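Local coordinates for protein GMP reductase (Trypanosoma brucei brucei, PDB 6JIG) that probably catalyses the irreversible NADPH-dependent deamination of GMP to IMP, helping to balance adenine and guanine nucleotides, at residues 11-16 and 472-477; 24-29 and 463-468; 240-245 and 272-277; 286-291 and 298-303. The protein carries 1 engineered substitution. All coordinates share one frame; numbering follows the deposited sequence.

In the fold
Contacts 1 and 2 join the start of the chain to its end, whereas contacts 3 and 4 lie between neighbouring elements of the eight-stranded parallel barrel. Contact 3 packs helix 239-251 against helix 266-277, and the latter also lies against strand 285-291, so contacts 3 and 4 touch directly, with Val272 CG2 3.6 Å from Ala288 CB and their centres about 14 Å apart. Contact 4 reaches the GMP pocket of the barrel through Asn290. Contact 1 stands at the subunit boundary, the side chain of Asp16 about 12 Å from a bound GMP. Contact 2, about 22 Å from contact 1 between centres, adjoins it in sequence and lies away from the annotated sites.

Contact 1. Residues 11-16 and 472-477; sequences TGLTYD and FVRMTG
The guanidinium of Arg474 is met by two apolar branches of 11-16. Leu13 lays CD2 over one of its faces, offset toward the rim, with CD2 3.7 Å from Arg474 NE; the same methyl also reaches back along the aliphatic part of the chain, 3.8 Å from Arg474 CD. Thr11 arrives obliquely, its CG2 3.9 Å from Arg474 NH2. Both neighbours run at about a right angle to the arginine, which can reach them because its CG stands opposite the backbone N (chi1 178°) and the chain stays stretched as far as NE.

Segment 472-475 is a strand of a two-stranded antiparallel sheet with 18-20, so the N-terminal region and the C-terminal end of the barrel domain are stitched together here. Arg474 and Met475 extend it by pairing in parallel with a strand of a second subunit, and Thr11 and Gly12 likewise pair with a strand of a third. Arg474 accordingly packs on Thr11 of the second subunit as well.

Further along the strand, Met475 reaches toward the 3-10 segment that begins at Tyr15. With chi1 at 45° its CG sits between the backbone N and the carbonyl carbon, and the extended chain brings CE to 3.4 Å from Asp16 O. Thr476 begins the next helix as its N-cap, and its OG1 also bonds to Asp17 of the second subunit.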
loop_
_atom_site.group_PDB
_atom_site.type_symbol
_atom_site.label_atom_id
_atom_site.label_comp_id
_atom_site.label_asym_id
_atom_site.label_seq_id
_atom_site.Cartn_x
_atom_site.Cartn_y
_atom_site.Cartn_z
ATOM N N THR A 11 -3.027 25.381 -28.187
ATOM C CA THR A 11 -2.476 24.400 -27.264
ATOM C C THR A 11 -1.074 24.824 -26.849
ATOM O O THR A 11 -0.238 25.122 -27.704
ATOM C CB THR A 11 -2.453 23.010 -27.902
ATOM O OG1 THR A 11 -3.799 22.551 -28.027
ATOM C CG2 THR A 11 -1.682 22.026 -27.024
ATOM N N GLY A 12 -0.819 24.856 -25.544
ATOM C CA GLY A 12 0.508 25.155 -25.031
ATOM C C GLY A 12 1.217 23.875 -24.625
ATOM O O GLY A 12 0.593 22.922 -24.170
ATOM N N LEU A 13 2.534 23.858 -24.791
ATOM C CA LEU A 13 3.340 22.680 -24.506
ATOM C C LEU A 13 4.257 22.945 -23.327
ATOM O O LEU A 13 4.742 24.069 -23.143
ATOM C CB LEU A 13 4.193 22.293 -25.716
ATOM C CG LEU A 13 3.409 22.098 -27.009
ATOM C CD1 LEU A 13 4.391 21.837 -28.138
ATOM C CD2 LEU A 13 2.428 20.960 -26.860
ATOM N N THR A 14 4.516 21.904 -22.546
ATOM C CA THR A 14 5.554 21.978 -21.528
ATOM C C THR A 14 6.709 21.051 -21.902
ATOM O O THR A 14 6.698 20.408 -22.961
ATOM C CB THR A 14 4.996 21.652 -20.139
ATOM O OG1 THR A 14 5.970 22.037 -19.163
ATOM C CG2 THR A 14 4.708 20.156 -20.014
ATOM N N TYR A 15 7.720 20.987 -21.024
ATOM C CA TYR A 15 8.925 20.219 -21.350
ATOM C C TYR A 15 8.593 18.758 -21.615
ATOM O O TYR A 15 9.101 18.166 -22.574
ATOM C CB TYR A 15 9.955 20.315 -20.230
ATOM C CG TYR A 15 10.411 21.736 -19.982
ATOM C CD1 TYR A 15 10.945 22.494 -21.016
ATOM C CD2 TYR A 15 10.284 22.323 -18.730
ATOM C CE1 TYR A 15 11.366 23.801 -20.800
ATOM C CE2 TYR A 15 10.709 23.648 -18.505
ATOM C CZ TYR A 15 11.242 24.367 -19.550
ATOM O OH TYR A 15 11.672 25.659 -19.368
ATOM N N ASP A 16 7.737 18.161 -20.777
ATOM C CA ASP A 16 7.374 16.756 -20.958
ATOM C C ASP A 16 6.570 16.491 -22.227
ATOM O O ASP A 16 6.302 15.316 -22.528
ATOM C CB ASP A 16 6.585 16.243 -19.755
ATOM C CG ASP A 16 7.474 15.840 -18.609
ATOM O OD1 ASP A 16 8.711 15.790 -18.797
ATOM O OD2 ASP A 16 6.940 15.578 -17.513
ATOM N N PHE A 472 12.135 20.358 -32.316
ATOM C CA PHE A 472 11.398 19.525 -31.382
ATOM C C PHE A 472 10.430 18.602 -32.116
ATOM O O PHE A 472 9.967 18.906 -33.218
ATOM C CB PHE A 472 10.586 20.374 -30.397
ATOM C CG PHE A 472 11.435 21.200 -29.456
ATOM C CD1 PHE A 472 12.136 20.595 -28.427
ATOM C CD2 PHE A 472 11.507 22.573 -29.599
ATOM C CE1 PHE A 472 12.899 21.352 -27.545
ATOM C CE2 PHE A 472 12.268 23.340 -28.726
ATOM C CZ PHE A 472 12.964 22.727 -27.700
ATOM N N VAL A 473 10.115 17.490 -31.464
ATOM C CA VAL A 473 8.999 16.626 -31.845
ATOM C C VAL A 473 8.121 16.425 -30.619
ATOM O O VAL A 473 8.621 16.234 -29.504
ATOM C CB VAL A 473 9.497 15.279 -32.431
ATOM C CG1 VAL A 473 10.462 14.563 -31.470
ATOM C CG2 VAL A 473 8.324 14.373 -32.795
ATOM N N ARG A 474 6.808 16.507 -30.821
ATOM C CA ARG A 474 5.846 16.363 -29.739
ATOM C C ARG A 474 5.583 14.887 -29.467
ATOM O O ARG A 474 5.590 14.069 -30.388
ATOM C CB ARG A 474 4.564 17.097 -30.132
ATOM C CG ARG A 474 3.445 17.017 -29.153
ATOM C CD ARG A 474 2.477 18.139 -29.447
ATOM N NE ARG A 474 1.232 17.951 -28.728
ATOM C CZ ARG A 474 0.136 18.630 -29.016
ATOM N NH1 ARG A 474 0.166 19.516 -30.012
ATOM N NH2 ARG A 474 -0.972 18.419 -28.324
ATOM N N MET A 475 5.420 14.524 -28.195
ATOM C CA MET A 475 5.088 13.147 -27.853
ATOM C C MET A 475 3.775 13.101 -27.084
ATOM O O MET A 475 3.391 14.071 -26.418
ATOM C CB MET A 475 6.222 12.447 -27.052
ATOM C CG MET A 475 6.851 13.246 -25.924
ATOM S SD MET A 475 8.102 12.257 -25.045
ATOM C CE MET A 475 8.772 13.487 -23.922
ATOM N N THR A 476 3.046 11.991 -27.246
ATOM C CA THR A 476 1.855 11.728 -26.448
ATOM C C THR A 476 2.263 11.206 -25.068
ATOM O O THR A 476 3.448 11.013 -24.768
ATOM C CB THR A 476 0.951 10.706 -27.142
ATOM O OG1 THR A 476 1.576 9.419 -27.052
ATOM C CG2 THR A 476 0.748 11.066 -28.615
ATOM N N GLY A 477 1.271 10.952 -24.214
ATOM C CA GLY A 477 1.553 10.281 -22.953
ATOM C C GLY A 477 2.227 8.938 -23.142
ATOM O O GLY A 477 3.086 8.543 -22.347
#

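Contact 2. Residues 24-29 and 463-468; sequences HSRVTS and IEEMQR
Arg26 and Glu465 form a salt bridge at the protein surface, made through a single nitrogen of the guanidinium. NH2 of Arg26 donates to Glu465 OE1 at 3.2 Å in a fairly straight bond (162°), and a weak second bond from Arg26 NH2 reaches Glu465 OE2 at 3.4 Å. OE1 lies at the guanidinium edge, close to its plane, and is approached from its syn side. With NH2 as the sole donor and the planes 39° apart, this is not the coplanar pairing in which two guanidinium nitrogens meet two carboxylate oxygens.

The CG of Arg26 stands between the backbone N and the carbonyl carbon (chi1 75°), and from there the chain runs out straight to NE before the guanidinium turns across it. Glu465 is likewise extended beyond CG, meeting the arginine at about a right angle. The stronger partner of Glu465 is Arg469, in a salt bridge to OE1, and the backbone N of Lys461 adds a hydrogen bond to the same oxygen, which should help to fix the carboxylate's rotation. Next to Arg26, Ser25 OG accepts from Val27 N at 3.1 Å, an ST turn that shapes the loop.

The bridge thus ties the loop between strands 18-20 and 37-40 to helix 463-469. Helix 440-457 backs the loop through Ser456, Ile463 and Met466 of helix 463-469 pack on Ile364 of helix 357-365, and Asp266 of a neighbouring subunit packs on Arg26.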
loop_
_atom_site.group_PDB
_atom_site.type_symbol
_atom_site.label_atom_id
_atom_site.label_comp_id
_atom_site.label_asym_id
_atom_site.label_seq_id
_atom_site.Cartn_x
_atom_site.Cartn_y
_atom_site.Cartn_z
ATOM N N HIS A 24 22.456 16.246 -37.256
ATOM C CA HIS A 24 23.830 15.937 -37.625
ATOM C C HIS A 24 24.805 16.630 -36.681
ATOM O O HIS A 24 24.764 17.853 -36.517
ATOM C CB HIS A 24 24.090 16.374 -39.061
ATOM C CG HIS A 24 25.509 16.191 -39.493
ATOM N ND1 HIS A 24 26.197 15.010 -39.306
ATOM C CD2 HIS A 24 26.377 17.043 -40.086
ATOM C CE1 HIS A 24 27.425 15.140 -39.773
ATOM N NE2 HIS A 24 27.560 16.362 -40.255
ATOM N N SER A 25 25.692 15.855 -36.065
ATOM C CA SER A 25 26.634 16.387 -35.092
ATOM C C SER A 25 28.050 16.244 -35.638
ATOM O O SER A 25 28.502 15.130 -35.925
ATOM C CB SER A 25 26.494 15.663 -33.750
ATOM O OG SER A 25 27.562 15.965 -32.876
ATOM N N ARG A 26 28.739 17.370 -35.789
ATOM C CA ARG A 26 30.166 17.351 -36.061
ATOM C C ARG A 26 30.981 17.314 -34.779
ATOM O O ARG A 26 32.216 17.310 -34.835
ATOM C CB ARG A 26 30.554 18.567 -36.907
ATOM C CG ARG A 26 30.584 19.871 -36.116
ATOM C CD ARG A 26 30.313 21.087 -36.998
ATOM N NE ARG A 26 30.531 22.345 -36.283
ATOM C CZ ARG A 26 29.654 22.896 -35.446
ATOM N NH1 ARG A 26 28.494 22.296 -35.216
ATOM N NH2 ARG A 26 29.931 24.046 -34.839
ATOM N N VAL A 27 30.308 17.288 -33.628
ATOM C CA VAL A 27 30.989 17.306 -32.338
ATOM C C VAL A 27 31.787 16.024 -32.184
ATOM O O VAL A 27 31.224 14.923 -32.177
ATOM C CB VAL A 27 29.979 17.462 -31.194
ATOM C CG1 VAL A 27 30.706 17.488 -29.854
ATOM C CG2 VAL A 27 29.088 18.711 -31.389
ATOM N N THR A 28 33.104 16.154 -32.054
ATOM C CA THR A 28 33.935 14.982 -31.814
ATOM C C THR A 28 34.295 14.811 -30.347
ATOM O O THR A 28 34.276 13.686 -29.841
ATOM C CB THR A 28 35.205 15.044 -32.667
ATOM O OG1 THR A 28 35.940 16.236 -32.362
ATOM C CG2 THR A 28 34.835 15.049 -34.144
ATOM N N SER A 29 34.594 15.897 -29.638
ATOM C CA SER A 29 34.944 15.833 -28.226
ATOM C C SER A 29 33.877 16.521 -27.382
ATOM O O SER A 29 33.363 17.585 -27.750
ATOM C CB SER A 29 36.311 16.476 -27.968
ATOM N N ILE A 463 25.820 27.891 -27.120
ATOM C CA ILE A 463 24.434 28.151 -26.714
ATOM C C ILE A 463 23.642 28.746 -27.876
ATOM O O ILE A 463 22.498 28.349 -28.133
ATOM C CB ILE A 463 24.406 29.074 -25.476
ATOM C CG1 ILE A 463 25.072 28.396 -24.281
ATOM C CG2 ILE A 463 22.958 29.511 -25.126
ATOM C CD1 ILE A 463 24.397 27.116 -23.835
ATOM N N GLU A 464 24.228 29.720 -28.593
ATOM C CA GLU A 464 23.519 30.318 -29.730
ATOM C C GLU A 464 23.233 29.286 -30.814
ATOM O O GLU A 464 22.184 29.342 -31.472
ATOM C CB GLU A 464 24.315 31.485 -30.328
ATOM N N GLU A 465 24.167 28.364 -31.048
ATOM C CA GLU A 465 23.906 27.289 -32.004
ATOM C C GLU A 465 22.805 26.360 -31.500
ATOM O O GLU A 465 21.989 25.867 -32.288
ATOM C CB GLU A 465 25.180 26.488 -32.265
ATOM C CG GLU A 465 26.165 27.164 -33.208
ATOM C CD GLU A 465 27.421 26.327 -33.442
ATOM O OE1 GLU A 465 27.363 25.084 -33.273
ATOM O OE2 GLU A 465 28.465 26.916 -33.809
ATOM N N MET A 466 22.786 26.087 -30.194
ATOM C CA MET A 466 21.720 25.262 -29.628
ATOM C C MET A 466 20.362 25.909 -29.856
ATOM O O MET A 466 19.390 25.236 -30.229
ATOM C CB MET A 466 21.981 25.044 -28.132
ATOM C CG MET A 466 20.974 24.124 -27.444
ATOM S SD MET A 466 21.014 22.472 -28.142
ATOM C CE MET A 466 19.940 21.592 -26.995
ATOM N N GLN A 467 20.275 27.220 -29.652
ATOM C CA GLN A 467 19.010 27.924 -29.843
ATOM C C GLN A 467 18.607 27.951 -31.310
ATOM O O GLN A 467 17.421 27.840 -31.632
ATOM C CB GLN A 467 19.123 29.341 -29.284
ATOM C CG GLN A 467 19.403 29.369 -27.789
ATOM C CD GLN A 467 19.844 30.735 -27.317
ATOM O OE1 GLN A 467 20.367 31.536 -28.095
ATOM N NE2 GLN A 467 19.651 31.004 -26.036
ATOM N N ARG A 468 19.577 28.074 -32.221
ATOM C CA ARG A 468 19.230 28.160 -33.639
ATOM C C ARG A 468 18.921 26.791 -34.242
ATOM O O ARG A 468 18.022 26.673 -35.080
ATOM C CB ARG A 468 20.365 28.826 -34.427
#

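Contact 3. Residues 240-245 and 272-277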
loop_
_atom_site.group_PDB
_atom_site.type_symbol
_atom_site.label_atom_id
_atom_site.label_comp_id
_atom_site.label_asym_id
_atom_site.label_seq_id
_atom_site.Cartn_x
_atom_site.Cartn_y
_atom_site.Cartn_z
ATOM N N ASP A 240 9.020 50.974 -0.870
ATOM C CA ASP A 240 10.210 50.662 -0.091
ATOM C C ASP A 240 11.217 49.802 -0.852
ATOM O O ASP A 240 12.395 49.782 -0.482
ATOM C CB ASP A 240 9.805 49.957 1.201
ATOM C CG ASP A 240 10.976 49.758 2.146
ATOM O OD1 ASP A 240 11.725 50.736 2.390
ATOM O OD2 ASP A 240 11.148 48.626 2.647
ATOM N N ASP A 241 10.788 49.080 -1.889
ATOM C CA ASP A 241 11.735 48.261 -2.639
ATOM C C ASP A 241 12.791 49.108 -3.338
ATOM O O ASP A 241 13.903 48.626 -3.591
ATOM C CB ASP A 241 10.985 47.385 -3.635
ATOM C CG ASP A 241 10.314 46.209 -2.963
ATOM O OD1 ASP A 241 11.043 45.296 -2.505
ATOM O OD2 ASP A 241 9.066 46.212 -2.865
ATOM N N MET A 242 12.473 50.365 -3.657
ATOM C CA MET A 242 13.487 51.241 -4.235
ATOM C C MET A 242 14.628 51.469 -3.249
ATOM O O MET A 242 15.805 51.448 -3.631
ATOM C CB MET A 242 12.847 52.560 -4.661
ATOM C CG MET A 242 13.741 53.444 -5.494
ATOM S SD MET A 242 14.205 52.702 -7.073
ATOM C CE MET A 242 15.680 53.624 -7.420
ATOM N N ASN A 243 14.298 51.662 -1.967
ATOM C CA ASN A 243 15.331 51.778 -0.943
ATOM C C ASN A 243 16.154 50.498 -0.838
ATOM O O ASN A 243 17.386 50.548 -0.749
ATOM C CB ASN A 243 14.694 52.114 0.403
ATOM C CG ASN A 243 15.702 52.626 1.403
ATOM O OD1 ASN A 243 16.055 51.931 2.362
ATOM N ND2 ASN A 243 16.193 53.849 1.178
ATOM N N ARG A 244 15.486 49.339 -0.844
ATOM C CA ARG A 244 16.199 48.064 -0.864
ATOM C C ARG A 244 17.140 47.980 -2.062
ATOM O O ARG A 244 18.303 47.589 -1.928
ATOM C CB ARG A 244 15.189 46.913 -0.878
ATOM C CG ARG A 244 15.803 45.521 -0.826
ATOM C CD ARG A 244 14.716 44.456 -0.935
ATOM N NE ARG A 244 13.851 44.451 0.240
ATOM C CZ ARG A 244 14.028 43.657 1.289
ATOM N NH1 ARG A 244 15.041 42.799 1.300
ATOM N NH2 ARG A 244 13.189 43.699 2.320
ATOM N N ALA A 245 16.649 48.352 -3.246
ATOM C CA ALA A 245 17.469 48.274 -4.452
ATOM C C ALA A 245 18.717 49.136 -4.330
ATOM O O ALA A 245 19.824 48.714 -4.693
ATOM C CB ALA A 245 16.655 48.714 -5.663
ATOM N N VAL A 272 10.612 48.835 -13.074
ATOM C CA VAL A 272 11.733 48.797 -14.014
ATOM C C VAL A 272 12.098 50.208 -14.457
ATOM O O VAL A 272 13.278 50.578 -14.506
ATOM C CB VAL A 272 11.402 47.917 -15.230
ATOM C CG1 VAL A 272 12.524 48.025 -16.262
ATOM C CG2 VAL A 272 11.205 46.461 -14.812
ATOM N N LYS A 273 11.090 51.004 -14.819
ATOM C CA LYS A 273 11.353 52.378 -15.240
ATOM C C LYS A 273 12.012 53.181 -14.124
ATOM O O LYS A 273 12.941 53.957 -14.374
ATOM C CB LYS A 273 10.056 53.050 -15.686
ATOM C CG LYS A 273 9.557 52.586 -17.053
ATOM C CD LYS A 273 8.252 53.289 -17.425
ATOM C CE LYS A 273 7.817 52.943 -18.850
ATOM N NZ LYS A 273 6.404 53.355 -19.143
ATOM N N ARG A 274 11.546 53.001 -12.885
ATOM C CA ARG A 274 12.138 53.712 -11.755
ATOM C C ARG A 274 13.591 53.311 -11.547
ATOM O O ARG A 274 14.447 54.163 -11.271
ATOM C CB ARG A 274 11.327 53.445 -10.490
ATOM C CG ARG A 274 11.685 54.329 -9.312
ATOM C CD ARG A 274 10.464 54.558 -8.414
ATOM N NE ARG A 274 9.753 53.310 -8.153
ATOM C CZ ARG A 274 8.530 53.013 -8.598
ATOM N NH1 ARG A 274 7.844 53.885 -9.333
ATOM N NH2 ARG A 274 7.992 51.833 -8.307
ATOM N N LEU A 275 13.888 52.016 -11.674
ATOM C CA LEU A 275 15.247 51.535 -11.458
ATOM C C LEU A 275 16.188 52.017 -12.554
ATOM O O LEU A 275 17.347 52.353 -12.280
ATOM C CB LEU A 275 15.256 50.006 -11.374
ATOM C CG LEU A 275 14.581 49.459 -10.114
ATOM C CD1 LEU A 275 14.336 47.965 -10.263
ATOM C CD2 LEU A 275 15.431 49.745 -8.878
ATOM N N LYS A 276 15.722 52.052 -13.803
ATOM C CA LYS A 276 16.575 52.572 -14.864
ATOM C C LYS A 276 16.698 54.086 -14.778
ATOM O O LYS A 276 17.679 54.646 -15.277
ATOM C CB LYS A 276 16.042 52.178 -16.253
ATOM C CG LYS A 276 15.912 50.667 -16.522
ATOM C CD LYS A 276 17.269 49.961 -16.573
ATOM C CE LYS A 276 17.869 49.943 -17.968
ATOM N NZ LYS A 276 19.237 49.375 -17.927
ATOM N N GLY A 277 15.732 54.755 -14.146
ATOM C CA GLY A 277 15.737 56.205 -14.084
ATOM C C GLY A 277 16.556 56.811 -12.964
ATOM O O GLY A 277 16.787 58.025 -12.979
#
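Met242 and Leu275 make the central apolar contact between two helices, SD of Met242 lying 3.7 Å from Leu275 CD2. The side chains slide past each other in opposite directions, with the sulfur beside the methyl. Leu275 CD2 also touches Ala245 CB at 3.6 Å, one turn further along the first helix, and this single methyl is therefore wedged between Met242 and Ala245.

A second kind of contact involves the aliphatic part of a charged residue. Met242 SD is 3.7 Å from Arg274 CG, and the methionine methyl comes within 4.1 Å of the backbone, from Met242 CE to Arg274 O. Met242 can serve both partners because its CG points opposite the backbone N (chi1 -170°) and the chain then bends at chi2 (63°), laying the thioether against the second helix. Loop residues Asp278 and Thr281 pack on Met242 as well.

The polar ends find partners elsewhere: Arg244 bonds to Gln84 and to the backbone O of Cys79, and Lys276 forms a salt bridge with Asp306.

The axes of the two segments approach to 11.1 Å and run in broadly the same direction, 40° apart. Leu275 and Ala245 also rest on strand 255-259, which lies between these helices in the chain. Here the parallel strands close into an eight-stranded barrel, and consecutive helices pack side by side around it, as in the TIM barrel to which this family belongs.

Contact 4. Residues 286-291 and 298-303; sequences IIAGNI and EALIDA
Ala288 opens the contact by meeting Leu300, its CB 3.7 Å from Leu300 CD1. Val272 of helix 266-277 packs on the same alanine methyl. At Gly289 only the backbone comes near the same leucine branch, with Gly289 N 4.2 Å from Leu300 CD1. Asn290, which follows a cis peptide bond, leaves the backbone away from the helix, and its amide is fixed by three partners: OD1 accepts from Lys309, while ND2 is bonded to Gly311 O and Asp351. Asn290 also touches the bound GMP. Ile291 swings back to the helix side, and its CG2 reaches Leu300 CD1 at 3.5 Å. With CG1 held between the backbone N and the carbonyl carbon (chi1 62°), CG2 is left beside N, where it can meet the leucine; the two chains run past each other in opposite directions.

CD1 of Leu300 therefore does nearly all the touching, fitting between Ala288 and Ile291. Elsewhere on the helix, Glu298 and Asp302 both form salt bridges with Arg344, a shared cation that probably offsets the repulsion between their carboxylates.

Strand and helix segments are 9.5 Å apart at their closest and nearly antiparallel, at 162°. This is the helix of the beta-alpha-beta crossover from strand 285-291 to strand 307-310, the repeating unit of the TIM barrel, with apolar side chains packed against the helix and Asn290 lining the nucleotide pocket.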
loop_
_atom_site.group_PDB
_atom_site.type_symbol
_atom_site.label_atom_id
_atom_site.label_comp_id
_atom_site.label_asym_id
_atom_site.label_seq_id
_atom_site.Cartn_x
_atom_site.Cartn_y
_atom_site.Cartn_z
ATOM N N ILE A 286 19.003 45.459 -14.975
ATOM C CA ILE A 286 17.713 45.260 -14.329
ATOM C C ILE A 286 17.002 44.132 -15.075
ATOM O O ILE A 286 16.640 44.287 -16.246
ATOM C CB ILE A 286 16.865 46.538 -14.340
ATOM C CG1 ILE A 286 17.665 47.732 -13.785
ATOM C CG2 ILE A 286 15.582 46.338 -13.521
ATOM C CD1 ILE A 286 18.175 47.519 -12.369
ATOM N N ILE A 287 16.800 43.012 -14.385
ATOM C CA ILE A 287 16.035 41.867 -14.886
ATOM C C ILE A 287 14.639 41.953 -14.288
ATOM O O ILE A 287 14.469 42.430 -13.154
ATOM C CB ILE A 287 16.743 40.549 -14.517
ATOM C CG1 ILE A 287 18.157 40.537 -15.119
ATOM C CG2 ILE A 287 15.928 39.290 -14.995
ATOM C CD1 ILE A 287 19.047 39.419 -14.600
ATOM N N ALA A 288 13.623 41.535 -15.052
ATOM C CA ALA A 288 12.248 41.650 -14.578
ATOM C C ALA A 288 11.436 40.432 -15.001
ATOM O O ALA A 288 11.666 39.851 -16.059
ATOM C CB ALA A 288 11.562 42.906 -15.110
ATOM N N GLY A 289 10.477 40.074 -14.159
ATOM C CA GLY A 289 9.555 38.977 -14.416
ATOM C C GLY A 289 8.531 38.968 -13.300
ATOM O O GLY A 289 8.560 39.824 -12.408
ATOM N N ASN A 290 7.631 37.977 -13.329
ATOM C CA ASN A 290 7.656 36.860 -14.276
ATOM C C ASN A 290 6.572 36.998 -15.337
ATOM O O ASN A 290 5.463 37.463 -15.055
ATOM C CB ASN A 290 7.475 35.532 -13.532
ATOM C CG ASN A 290 8.790 34.941 -13.079
ATOM O OD1 ASN A 290 9.748 35.670 -12.822
ATOM N ND2 ASN A 290 8.857 33.612 -13.011
ATOM N N ILE A 291 6.889 36.569 -16.559
ATOM C CA ILE A 291 6.032 36.811 -17.705
ATOM C C ILE A 291 5.910 35.513 -18.484
ATOM O O ILE A 291 6.679 34.572 -18.298
ATOM C CB ILE A 291 6.566 37.925 -18.626
ATOM C CG1 ILE A 291 7.921 37.528 -19.186
ATOM C CG2 ILE A 291 6.627 39.277 -17.886
ATOM C CD1 ILE A 291 8.330 38.344 -20.412
ATOM N N GLU A 298 7.466 42.244 -24.775
ATOM C CA GLU A 298 7.555 43.546 -25.423
ATOM C C GLU A 298 7.433 44.673 -24.407
ATOM O O GLU A 298 8.209 45.635 -24.437
ATOM C CB GLU A 298 6.466 43.665 -26.493
ATOM C CG GLU A 298 6.459 44.998 -27.244
ATOM C CD GLU A 298 7.606 45.115 -28.237
ATOM O OE1 GLU A 298 8.017 44.067 -28.785
ATOM O OE2 GLU A 298 8.092 46.250 -28.473
ATOM N N ALA A 299 6.492 44.551 -23.468
ATOM C CA ALA A 299 6.248 45.638 -22.524
ATOM C C ALA A 299 7.420 45.817 -21.566
ATOM O O ALA A 299 7.823 46.950 -21.258
ATOM C CB ALA A 299 4.951 45.373 -21.746
ATOM N N LEU A 300 7.966 44.716 -21.061
ATOM C CA LEU A 300 9.069 44.839 -20.121
ATOM C C LEU A 300 10.337 45.309 -20.827
ATOM O O LEU A 300 11.094 46.113 -20.272
ATOM C CB LEU A 300 9.300 43.518 -19.382
ATOM C CG LEU A 300 8.284 43.140 -18.285
ATOM C CD1 LEU A 300 8.830 41.987 -17.466
ATOM C CD2 LEU A 300 7.996 44.309 -17.375
ATOM N N ILE A 301 10.571 44.844 -22.057
ATOM C CA ILE A 301 11.713 45.343 -22.821
ATOM C C ILE A 301 11.565 46.840 -23.088
ATOM O O ILE A 301 12.520 47.612 -22.937
ATOM C CB ILE A 301 11.883 44.553 -24.128
ATOM C CG1 ILE A 301 12.260 43.094 -23.834
ATOM C CG2 ILE A 301 12.947 45.216 -25.009
ATOM C CD1 ILE A 301 12.152 42.198 -25.042
ATOM N N ASP A 302 10.368 47.271 -23.498
ATOM C CA ASP A 302 10.129 48.694 -23.736
ATOM C C ASP A 302 10.294 49.513 -22.460
ATOM O O ASP A 302 10.645 50.699 -22.525
ATOM C CB ASP A 302 8.722 48.906 -24.313
ATOM C CG ASP A 302 8.599 48.455 -25.763
ATOM O OD1 ASP A 302 9.627 48.202 -26.422
ATOM O OD2 ASP A 302 7.453 48.344 -26.242
ATOM N N ALA A 303 10.040 48.912 -21.295
ATOM C CA ALA A 303 10.270 49.617 -20.041
ATOM C C ALA A 303 11.748 49.708 -19.682
ATOM O O ALA A 303 12.085 50.412 -18.724
ATOM C CB ALA A 303 9.500 48.951 -18.897
#